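Local atomic coordinates of LRR receptor-like serine/threonine-protein kinase RGI3 (PDB entry 5HZ0), a protein that acts as a receptor for RGF peptide hormones, pairing with SERK co-receptors on binding them and so maintaining the root stem cell niche. Residues R326-F331 against R350-I355; Q344-C349 against K368-L373; V592-S597 against T608-R613. The protein carries 5 engineered substitutions. All blocks are in the same frame, centred on the assembly; numbering follows the deposited sequence.

Contact 1. Residues R326-F331 against R350-I355; sequences RSLTMF and RELQAI
The side-chain amide of Q353 lies alongside T329. T329 CB sits over one face of that amide, 4.1 Å from Q353 CD. T329 CG2 lies over the same face, above NE2 and 4.2 Å from it. The T329 hydroxyl serves the preceding turn instead, in a bond to T305 O. The second flat group, the carboxylate of E351, is driven in among the R326-L328 backbone. Its fit there is too tight to be trusted, so its exact placing is doubtful. The ring of F331 heads away from R350-I355, towards M322, L307 and L357. Its CB is the part that meets L352, 4.3 Å from CD2.

The backbones pair as parallel strands. T329 O is gripped twice. A354 N donates to it over 3.2 Å, close to the line of the carbonyl bond. Q353 N donates over 2.6 Å and is tilted 17° from the carbonyl plane. One step on, F331 N binds A354 O at 2.9 Å, almost straight at 175°. These bonds fix the register of M330 with A354 and of F331 with I355.

L328 and L352 run side by side in the core, with L328 CG 4.0 Å from L352 CD2. A chi1 of -162° sets L328 CG opposite its backbone N and puts the branch next to its counterpart. On the other face of the strands, M330 CG rests 4.3 Å from A354 CB. M330 also packs on a modified side chain of the bound peptide and belongs to the peptide-recognition motif.

Equivalent leucines stacked inside, with short parallel strands lining the peptide-binding surface, are the signature of a leucine-rich repeat solenoid.

Contact 2. Residues Q344-C349 against K368-L373; sequences QSLSQC and KEIFGL. With NAG (2-acetamido-2-deoxy-beta-D-glucopyranose), chain C.
I370 and L346 carry the apolar part of this contact. The tip of I370, CD1, comes 3.6 Å from L346 CB. The same methyl lies 3.5 Å from S347 N, so it spans the edge of the 3-10 turn of 344-348. L373 makes a different kind of touch: its CD2 methyl meets backbone carbonyl oxygens at the end of that turn, 3.4 Å from S347 O and also close to C349 O.

The clear polar bonds stay within one segment. S347 OG donates to Q344 O over 2.7 Å, and S347 N donates to the same oxygen. Two donors from one residue therefore hold this carbonyl. A chi1 of 67° places OG between the S347 backbone N and carbonyl carbon, where it can fold back to Q344. E369 CB then packs against this hydroxyl, 3.1 Å from OG. Further out, the E369 carboxylate lies against the base of the Q344 side chain, with OE1 3.4 Å from Q344 CB. The carboxylate and amide planes are turned 52° apart.

A sugar sits at the outer side of 368-373. The acetamido methyl C8 of the NAG lies 3.3 Å from K368 O and also rests near E369 CA. G372 CA faces its carbonyl oxygen O7 at 3.8 Å. D393 holds the same NAG by a hydrogen bond, and N396 is among its neighbours.

The two 3-10 turns belong to successive repeats. The first leads from strand 337-340 to strand 354-356, the second from strand 361-362 to strand 378-380. R350 ties them together, with NH1 bonded to S347 O and NH2 to G372 O. L346 reaches back to M322, while I370 and F371 reach forward to L379 of strand 378-380.

Contact 3. Residues V592-S597 against T608-R613; sequences VSLNIS and TPFFRR. With NAG (2-acetamido-2-deoxy-beta-D-glucopyranose), chain E.
V592 leads into strand 593-595, the last of the parallel ladder of the leucine-rich repeat solenoid, where a short helix, 609-613, closes over the core. V592 O lies 4.2 Å from F610 CE2. The same oxygen sits over one face of the R613 guanidinium, but that arginine is poorly ordered. S593 turns away from the helix towards the NAG on N595, with OG 3.3 Å from the sugar C6.

L594 is the main link. Its CB meets F610 CZ at 3.6 Å and its CD2 meets F610 CE1 at 3.7 Å, both at the ring edge. The two side chains cross at about a right angle. With F610 CG opposite its backbone N, chi1 -173°, the ring extends from the helix to the strand. L594 CD2 also touches F611, whose ring has F610 CD1 over one face. With an alanine in place of F610, L594 would probably lose its main partner on the helix and a gap would open beside F611. The helix start is capped by T608 OG1, which accepts from F611 N at 2.9 Å.

N595 faces the other way and carries the glycan, its ND2 joined covalently to the sugar C1. I596 O accepts a hydrogen bond from N622 ND2. S597 closes an Asx turn: its N and its OG both donate to N595 OD1, and OG, 3.1 Å away, lies in the carbonyl plane on a lone pair.

Overall arrangement
All three contacts belong to the extracellular leucine-rich repeat solenoid. Contacts 1 and 2 are neighbours, with centres 10 Å apart, and their segments alternate along the chain. Contact 1 joins strands 330-332 and 354-356 on the peptide-binding side. Contact 2 joins the turns of the same two repeats on the outer side of the curve. R350 of contact 1 touches both turns of contact 2. Contact 3 comes later in the chain, at the C-terminal end, with its centre about 54 Å from that of contact 1 and about 55 Å from that of contact 2. Contacts 1 and 2 thus join successive repeats at the hormone site, while contact 3 packs a short helix against the end of the ladder.

Contact 1. Residues R326-F331 against R350-I355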
loop_
_atom_site.group_PDB
_atom_site.type_symbol
_atom_site.label_atom_id
_atom_site.label_comp_id
_atom_site.label_asym_id
_atom_site.label_seq_id
_atom_site.Cartn_x
_atom_site.Cartn_y
_atom_site.Cartn_z
ATOM N N ARG A 326 -19.288 -6.078 16.215
ATOM C CA ARG A 326 -18.914 -7.466 16.387
ATOM C C ARG A 326 -18.373 -8.027 15.097
ATOM O O ARG A 326 -17.836 -9.122 15.072
ATOM C CB ARG A 326 -20.112 -8.291 16.866
ATOM C CG ARG A 326 -20.562 -7.955 18.277
ATOM C CD ARG A 326 -19.492 -8.326 19.293
ATOM N NE ARG A 326 -19.799 -7.790 20.612
ATOM C CZ ARG A 326 -20.625 -8.370 21.474
ATOM N NH1 ARG A 326 -21.220 -9.512 21.154
ATOM N NH2 ARG A 326 -20.852 -7.807 22.653
ATOM N N SER A 327 -18.532 -7.267 14.024
ATOM C CA SER A 327 -18.016 -7.662 12.728
ATOM C C SER A 327 -16.697 -6.986 12.330
ATOM O O SER A 327 -16.129 -7.314 11.288
ATOM C CB SER A 327 -19.092 -7.484 11.662
ATOM O OG SER A 327 -20.112 -8.450 11.854
ATOM N N LEU A 328 -16.190 -6.089 13.183
ATOM C CA LEU A 328 -14.983 -5.321 12.854
ATOM C C LEU A 328 -13.761 -6.220 12.618
ATOM O O LEU A 328 -13.312 -6.954 13.513
ATOM C CB LEU A 328 -14.689 -4.369 14.006
ATOM C CG LEU A 328 -13.763 -3.171 13.824
ATOM C CD1 LEU A 328 -14.371 -2.187 12.838
ATOM C CD2 LEU A 328 -13.498 -2.498 15.169
ATOM N N THR A 329 -13.246 -6.168 11.389
ATOM C CA THR A 329 -12.010 -6.840 10.999
ATOM C C THR A 329 -10.755 -5.993 11.120
ATOM O O THR A 329 -9.674 -6.499 11.381
ATOM C CB THR A 329 -12.114 -7.490 9.603
ATOM O OG1 THR A 329 -12.271 -6.483 8.594
ATOM C CG2 THR A 329 -13.291 -8.412 9.571
ATOM N N MET A 330 -10.915 -4.704 10.864
ATOM C CA MET A 330 -9.782 -3.804 10.706
ATOM C C MET A 330 -10.033 -2.486 11.425
ATOM O O MET A 330 -11.043 -1.815 11.169
ATOM C CB MET A 330 -9.530 -3.546 9.223
ATOM C CG MET A 330 -8.225 -2.830 8.943
ATOM S SD MET A 330 -7.903 -2.660 7.183
ATOM C CE MET A 330 -7.980 -4.377 6.667
ATOM N N PHE A 331 -9.136 -2.131 12.341
ATOM C CA PHE A 331 -9.268 -0.870 13.045
ATOM C C PHE A 331 -7.934 -0.093 12.943
ATOM O O PHE A 331 -6.939 -0.418 13.624
ATOM C CB PHE A 331 -9.667 -1.161 14.505
ATOM C CG PHE A 331 -9.839 0.062 15.367
ATOM C CD1 PHE A 331 -10.308 1.255 14.833
ATOM C CD2 PHE A 331 -9.524 0.016 16.723
ATOM C CE1 PHE A 331 -10.451 2.395 15.634
ATOM C CE2 PHE A 331 -9.659 1.147 17.519
ATOM C CZ PHE A 331 -10.129 2.343 16.969
ATOM N N ARG A 350 -14.350 -10.142 18.007
ATOM C CA ARG A 350 -13.661 -11.434 17.932
ATOM C C ARG A 350 -12.983 -11.618 16.586
ATOM O O ARG A 350 -12.041 -12.379 16.458
ATOM C CB ARG A 350 -14.623 -12.619 18.206
ATOM C CG ARG A 350 -15.339 -12.609 19.563
ATOM C CD ARG A 350 -14.374 -12.433 20.723
ATOM N NE ARG A 350 -13.367 -13.487 20.751
ATOM C CZ ARG A 350 -12.232 -13.436 21.450
ATOM N NH1 ARG A 350 -11.948 -12.375 22.200
ATOM N NH2 ARG A 350 -11.377 -14.455 21.396
ATOM N N GLU A 351 -13.480 -10.921 15.580
ATOM C CA GLU A 351 -12.975 -11.025 14.212
ATOM C C GLU A 351 -11.802 -10.121 13.884
ATOM O O GLU A 351 -11.349 -10.149 12.743
ATOM C CB GLU A 351 -14.068 -10.626 13.222
ATOM C CG GLU A 351 -15.317 -9.930 13.823
ATOM C CD GLU A 351 -15.023 -8.777 14.832
ATOM O OE1 GLU A 351 -14.191 -8.946 15.720
ATOM O OE2 GLU A 351 -15.630 -7.697 14.777
ATOM N N LEU A 352 -11.319 -9.307 14.824
ATOM C CA LEU A 352 -10.286 -8.329 14.459
ATOM C C LEU A 352 -9.057 -8.979 13.815
ATOM O O LEU A 352 -8.400 -9.823 14.417
ATOM C CB LEU A 352 -9.836 -7.546 15.692
ATOM C CG LEU A 352 -10.692 -6.323 16.012
ATOM C CD1 LEU A 352 -10.297 -5.736 17.356
ATOM C CD2 LEU A 352 -10.609 -5.299 14.890
ATOM N N GLN A 353 -8.768 -8.593 12.575
ATOM C CA GLN A 353 -7.556 -9.034 11.899
ATOM C C GLN A 353 -6.350 -8.131 12.127
ATOM O O GLN A 353 -5.226 -8.601 12.309
ATOM C CB GLN A 353 -7.829 -9.295 10.422
ATOM C CG GLN A 353 -8.850 -10.411 10.251
ATOM C CD GLN A 353 -9.419 -10.508 8.853
ATOM O OE1 GLN A 353 -8.946 -9.854 7.920
ATOM N NE2 GLN A 353 -10.455 -11.317 8.702
ATOM N N ALA A 354 -6.599 -6.827 12.089
ATOM C CA ALA A 354 -5.536 -5.835 12.153
ATOM C C ALA A 354 -5.925 -4.669 13.033
ATOM O O ALA A 354 -6.946 -4.009 12.810
ATOM C CB ALA A 354 -5.189 -5.342 10.751
ATOM N N ILE A 355 -5.111 -4.417 14.043
ATOM C CA ILE A 355 -5.258 -3.208 14.835
ATOM C C ILE A 355 -3.982 -2.354 14.671
ATOM O O ILE A 355 -2.896 -2.816 15.008
ATOM C CB ILE A 355 -5.448 -3.553 16.320
ATOM C CG1 ILE A 355 -6.679 -4.432 16.515
ATOM C CG2 ILE A 355 -5.552 -2.287 17.163
ATOM C CD1 ILE A 355 -6.735 -5.085 17.879
#

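Contact 2. Residues Q344-C349 against K368-L373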
loop_
_atom_site.group_PDB
_atom_site.type_symbol
_atom_site.label_atom_id
_atom_site.label_comp_id
_atom_site.label_asym_id
_atom_site.label_seq_id
_atom_site.Cartn_x
_atom_site.Cartn_y
_atom_site.Cartn_z
ATOM N N GLN A 344 -10.062 -2.644 27.019
ATOM C CA GLN A 344 -10.119 -4.108 26.945
ATOM C C GLN A 344 -11.310 -4.634 26.131
ATOM O O GLN A 344 -11.206 -5.675 25.479
ATOM C CB GLN A 344 -10.114 -4.730 28.348
ATOM C CG GLN A 344 -11.283 -4.319 29.233
ATOM C CD GLN A 344 -12.423 -5.333 29.222
ATOM O OE1 GLN A 344 -12.206 -6.530 29.014
ATOM N NE2 GLN A 344 -13.646 -4.853 29.446
ATOM N N SER A 345 -12.425 -3.904 26.143
ATOM C CA SER A 345 -13.643 -4.341 25.455
ATOM C C SER A 345 -13.465 -4.437 23.950
ATOM O O SER A 345 -14.306 -4.982 23.240
ATOM C CB SER A 345 -14.812 -3.418 25.767
ATOM O OG SER A 345 -14.491 -2.058 25.522
ATOM N N LEU A 346 -12.364 -3.906 23.461
ATOM C CA LEU A 346 -12.037 -4.037 22.053
ATOM C C LEU A 346 -11.815 -5.513 21.702
ATOM O O LEU A 346 -12.022 -5.931 20.560
ATOM C CB LEU A 346 -10.804 -3.201 21.735
ATOM C CG LEU A 346 -10.479 -2.934 20.275
ATOM C CD1 LEU A 346 -11.657 -2.282 19.584
ATOM C CD2 LEU A 346 -9.237 -2.045 20.211
ATOM N N SER A 347 -11.409 -6.297 22.695
ATOM C CA SER A 347 -11.274 -7.742 22.516
ATOM C C SER A 347 -12.616 -8.469 22.317
ATOM O O SER A 347 -12.626 -9.623 21.889
ATOM C CB SER A 347 -10.548 -8.368 23.703
ATOM O OG SER A 347 -11.351 -8.277 24.865
ATOM N N GLN A 348 -13.742 -7.820 22.623
ATOM C CA GLN A 348 -15.029 -8.433 22.292
ATOM C C GLN A 348 -15.316 -8.401 20.801
ATOM O O GLN A 348 -16.284 -8.995 20.342
ATOM C CB GLN A 348 -16.180 -7.796 23.055
ATOM C CG GLN A 348 -16.160 -8.094 24.526
ATOM C CD GLN A 348 -17.212 -7.317 25.253
ATOM O OE1 GLN A 348 -18.382 -7.304 24.849
ATOM N NE2 GLN A 348 -16.808 -6.632 26.322
ATOM N N CYS A 349 -14.474 -7.719 20.037
ATOM C CA CYS A 349 -14.604 -7.809 18.601
ATOM C C CYS A 349 -13.706 -8.995 18.259
ATOM O O CYS A 349 -12.487 -8.839 18.073
ATOM C CB CYS A 349 -14.082 -6.530 17.913
ATOM S SG CYS A 349 -14.726 -4.920 18.528
ATOM N N LYS A 368 -4.735 -7.282 28.472
ATOM C CA LYS A 368 -4.445 -8.688 28.225
ATOM C C LYS A 368 -5.405 -9.259 27.191
ATOM O O LYS A 368 -5.019 -10.065 26.338
ATOM C CB LYS A 368 -4.536 -9.460 29.549
ATOM C CG LYS A 368 -3.578 -8.881 30.625
ATOM C CD LYS A 368 -3.257 -9.894 31.752
ATOM C CE LYS A 368 -1.856 -9.656 32.350
ATOM N NZ LYS A 368 -1.475 -10.717 33.341
ATOM N N GLU A 369 -6.645 -8.793 27.241
ATOM C CA GLU A 369 -7.716 -9.396 26.467
ATOM C C GLU A 369 -7.490 -9.266 24.968
ATOM O O GLU A 369 -7.927 -10.102 24.198
ATOM C CB GLU A 369 -9.088 -8.829 26.884
ATOM C CG GLU A 369 -9.453 -9.080 28.349
ATOM C CD GLU A 369 -8.967 -7.977 29.294
ATOM O OE1 GLU A 369 -7.978 -7.273 28.968
ATOM O OE2 GLU A 369 -9.586 -7.804 30.370
ATOM N N ILE A 370 -6.786 -8.232 24.551
ATOM C CA ILE A 370 -6.546 -8.038 23.129
ATOM C C ILE A 370 -5.737 -9.198 22.544
ATOM O O ILE A 370 -5.860 -9.520 21.364
ATOM C CB ILE A 370 -5.887 -6.669 22.853
ATOM C CG1 ILE A 370 -6.770 -5.848 21.916
ATOM C CG2 ILE A 370 -4.499 -6.825 22.268
ATOM C CD1 ILE A 370 -8.071 -5.388 22.540
ATOM N N PHE A 371 -4.944 -9.851 23.387
ATOM C CA PHE A 371 -4.124 -10.975 22.942
ATOM C C PHE A 371 -4.946 -12.275 22.874
ATOM O O PHE A 371 -4.465 -13.317 22.421
ATOM C CB PHE A 371 -2.898 -11.139 23.853
ATOM C CG PHE A 371 -1.849 -10.059 23.673
ATOM C CD1 PHE A 371 -1.034 -10.038 22.543
ATOM C CD2 PHE A 371 -1.659 -9.084 24.639
ATOM C CE1 PHE A 371 -0.063 -9.065 22.378
ATOM C CE2 PHE A 371 -0.680 -8.105 24.477
ATOM C CZ PHE A 371 0.114 -8.097 23.345
ATOM N N GLY A 372 -6.195 -12.205 23.324
ATOM C CA GLY A 372 -7.103 -13.333 23.220
ATOM C C GLY A 372 -7.707 -13.470 21.830
ATOM O O GLY A 372 -8.387 -14.455 21.536
ATOM N N LEU A 373 -7.470 -12.486 20.962
ATOM C CA LEU A 373 -8.012 -12.564 19.613
ATOM C C LEU A 373 -7.286 -13.661 18.822
ATOM O O LEU A 373 -6.055 -13.656 18.709
ATOM C CB LEU A 373 -7.959 -11.201 18.918
ATOM C CG LEU A 373 -8.728 -10.095 19.664
ATOM C CD1 LEU A 373 -8.376 -8.703 19.163
ATOM C CD2 LEU A 373 -10.219 -10.313 19.563
HETATM C C1 NAG C . -4.884 -17.050 27.703
HETATM C C2 NAG C . -6.056 -16.327 28.366
HETATM C C3 NAG C . -6.192 -16.673 29.846
HETATM C C4 NAG C . -6.203 -18.190 30.004
HETATM C C5 NAG C . -4.930 -18.741 29.366
HETATM C C6 NAG C . -4.777 -20.242 29.598
HETATM C C7 NAG C . -6.735 -14.202 27.430
HETATM C C8 NAG C . -6.589 -12.706 27.443
HETATM N N2 NAG C . -5.921 -14.892 28.221
HETATM O O3 NAG C . -7.354 -16.064 30.385
HETATM O O4 NAG C . -6.258 -18.575 31.360
HETATM O O5 NAG C . -4.905 -18.436 27.986
HETATM O O6 NAG C . -6.042 -20.872 29.581
HETATM O O7 NAG C . -7.566 -14.736 26.704
#

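Contact 3. Residues V592-S597 against T608-R613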
loop_
_atom_site.group_PDB
_atom_site.type_symbol
_atom_site.label_atom_id
_atom_site.label_comp_id
_atom_site.label_asym_id
_atom_site.label_seq_id
_atom_site.Cartn_x
_atom_site.Cartn_y
_atom_site.Cartn_z
ATOM N N VAL A 592 33.582 2.455 0.072
ATOM C CA VAL A 592 33.049 3.801 -0.074
ATOM C C VAL A 592 33.489 4.613 1.123
ATOM O O VAL A 592 34.078 5.678 0.989
ATOM C CB VAL A 592 31.501 3.776 -0.128
ATOM C CG1 VAL A 592 30.941 5.194 -0.131
ATOM C CG2 VAL A 592 31.012 2.968 -1.340
ATOM N N SER A 593 33.119 4.127 2.301
ATOM C CA SER A 593 33.488 4.767 3.551
ATOM C C SER A 593 34.433 3.886 4.372
ATOM O O SER A 593 34.184 2.692 4.577
ATOM C CB SER A 593 32.230 5.098 4.355
ATOM O OG SER A 593 32.565 5.749 5.562
ATOM N N LEU A 594 35.515 4.490 4.846
ATOM C CA LEU A 594 36.524 3.803 5.640
ATOM C C LEU A 594 36.842 4.649 6.854
ATOM O O LEU A 594 37.222 5.796 6.697
ATOM C CB LEU A 594 37.804 3.601 4.823
ATOM C CG LEU A 594 38.961 2.966 5.605
ATOM C CD1 LEU A 594 38.518 1.654 6.236
ATOM C CD2 LEU A 594 40.211 2.751 4.732
ATOM N N ASN A 595 36.657 4.112 8.057
ATOM C CA ASN A 595 37.063 4.832 9.253
ATOM C C ASN A 595 38.097 4.002 10.033
ATOM O O ASN A 595 37.757 2.972 10.641
ATOM C CB ASN A 595 35.833 5.170 10.097
ATOM C CG ASN A 595 36.122 6.177 11.196
ATOM O OD1 ASN A 595 37.276 6.350 11.586
ATOM N ND2 ASN A 595 35.070 6.840 11.729
ATOM N N ILE A 596 39.362 4.439 9.944
ATOM C CA ILE A 596 40.512 3.852 10.654
ATOM C C ILE A 596 41.068 4.640 11.859
ATOM O O ILE A 596 42.108 4.284 12.410
ATOM C CB ILE A 596 41.658 3.427 9.696
ATOM C CG1 ILE A 596 42.022 4.557 8.710
ATOM C CG2 ILE A 596 41.278 2.171 8.925
ATOM C CD1 ILE A 596 42.620 5.779 9.327
ATOM N N SER A 597 40.411 5.736 12.209
ATOM C CA SER A 597 40.911 6.675 13.206
ATOM C C SER A 597 41.003 6.108 14.618
ATOM O O SER A 597 40.404 5.091 14.932
ATOM C CB SER A 597 40.046 7.933 13.220
ATOM O OG SER A 597 38.819 7.699 13.886
ATOM N N THR A 608 45.844 8.286 -3.904
ATOM C CA THR A 608 44.763 7.825 -4.751
ATOM C C THR A 608 43.594 8.650 -4.320
ATOM O O THR A 608 43.568 9.120 -3.184
ATOM C CB THR A 608 44.387 6.350 -4.505
ATOM O OG1 THR A 608 43.655 6.248 -3.280
ATOM C CG2 THR A 608 45.607 5.455 -4.435
ATOM N N PRO A 609 42.620 8.838 -5.214
ATOM C CA PRO A 609 41.447 9.560 -4.721
ATOM C C PRO A 609 40.848 8.858 -3.499
ATOM O O PRO A 609 40.442 9.579 -2.578
ATOM C CB PRO A 609 40.494 9.574 -5.923
ATOM C CG PRO A 609 41.351 9.165 -7.129
ATOM C CD PRO A 609 42.430 8.300 -6.574
ATOM N N PHE A 610 40.824 7.524 -3.435
ATOM C CA PHE A 610 40.336 6.907 -2.191
ATOM C C PHE A 610 41.063 7.430 -0.956
ATOM O O PHE A 610 40.483 8.166 -0.166
ATOM C CB PHE A 610 40.347 5.368 -2.206
ATOM C CG PHE A 610 39.690 4.756 -0.995
ATOM C CD1 PHE A 610 40.400 4.580 0.184
ATOM C CD2 PHE A 610 38.382 4.355 -1.041
ATOM C CE1 PHE A 610 39.794 4.015 1.330
ATOM C CE2 PHE A 610 37.765 3.842 0.084
ATOM C CZ PHE A 610 38.474 3.668 1.241
ATOM N N PHE A 611 42.334 7.067 -0.798
ATOM C CA PHE A 611 43.042 7.430 0.428
ATOM C C PHE A 611 43.190 8.932 0.625
ATOM O O PHE A 611 43.159 9.407 1.760
ATOM C CB PHE A 611 44.354 6.660 0.577
ATOM C CG PHE A 611 44.146 5.192 0.715
ATOM C CD1 PHE A 611 43.548 4.665 1.850
ATOM C CD2 PHE A 611 44.482 4.344 -0.313
ATOM C CE1 PHE A 611 43.328 3.309 1.967
ATOM C CE2 PHE A 611 44.273 2.993 -0.213
ATOM C CZ PHE A 611 43.686 2.468 0.930
ATOM N N ARG A 612 43.269 9.677 -0.474
ATOM C CA ARG A 612 43.270 11.133 -0.406
ATOM C C ARG A 612 41.993 11.716 0.224
ATOM O O ARG A 612 42.063 12.759 0.883
ATOM C CB ARG A 612 43.498 11.739 -1.787
ATOM C CG ARG A 612 43.901 13.192 -1.766
ATOM C CD ARG A 612 45.341 13.350 -1.290
ATOM N NE ARG A 612 46.104 14.227 -2.176
ATOM C CZ ARG A 612 46.165 15.552 -2.053
ATOM N NH1 ARG A 612 45.508 16.158 -1.069
ATOM N NH2 ARG A 612 46.884 16.273 -2.910
ATOM N N ARG A 613 40.837 11.075 0.010
ATOM C CA ARG A 613 39.608 11.518 0.703
ATOM C C ARG A 613 39.574 11.263 2.232
ATOM O O ARG A 613 38.751 11.854 2.934
ATOM C CB ARG A 613 38.307 11.085 -0.035
ATOM C CG ARG A 613 37.319 10.217 0.777
ATOM C CD ARG A 613 36.037 9.947 0.024
ATOM N NE ARG A 613 36.083 9.249 -1.287
ATOM C CZ ARG A 613 36.739 8.103 -1.554
ATOM N NH1 ARG A 613 36.683 7.589 -2.790
ATOM N NH2 ARG A 613 37.518 7.514 -0.627
HETATM C C1 NAG E . 33.763 6.587 11.166
HETATM C C2 NAG E . 32.787 7.054 12.254
HETATM C C3 NAG E . 31.329 7.108 11.782
HETATM C C4 NAG E . 31.194 7.773 10.416
HETATM C C5 NAG E . 32.222 7.178 9.453
HETATM C C6 NAG E . 32.236 7.873 8.101
HETATM C C7 NAG E . 32.869 6.671 14.656
HETATM C C8 NAG E . 33.093 5.677 15.760
HETATM N N2 NAG E . 32.903 6.192 13.417
HETATM O O3 NAG E . 30.604 7.895 12.686
HETATM O O4 NAG E . 29.854 7.680 9.960
HETATM O O5 NAG E . 33.522 7.327 9.995
HETATM O O6 NAG E . 32.701 9.199 8.264
HETATM O O7 NAG E . 32.639 7.856 14.896
#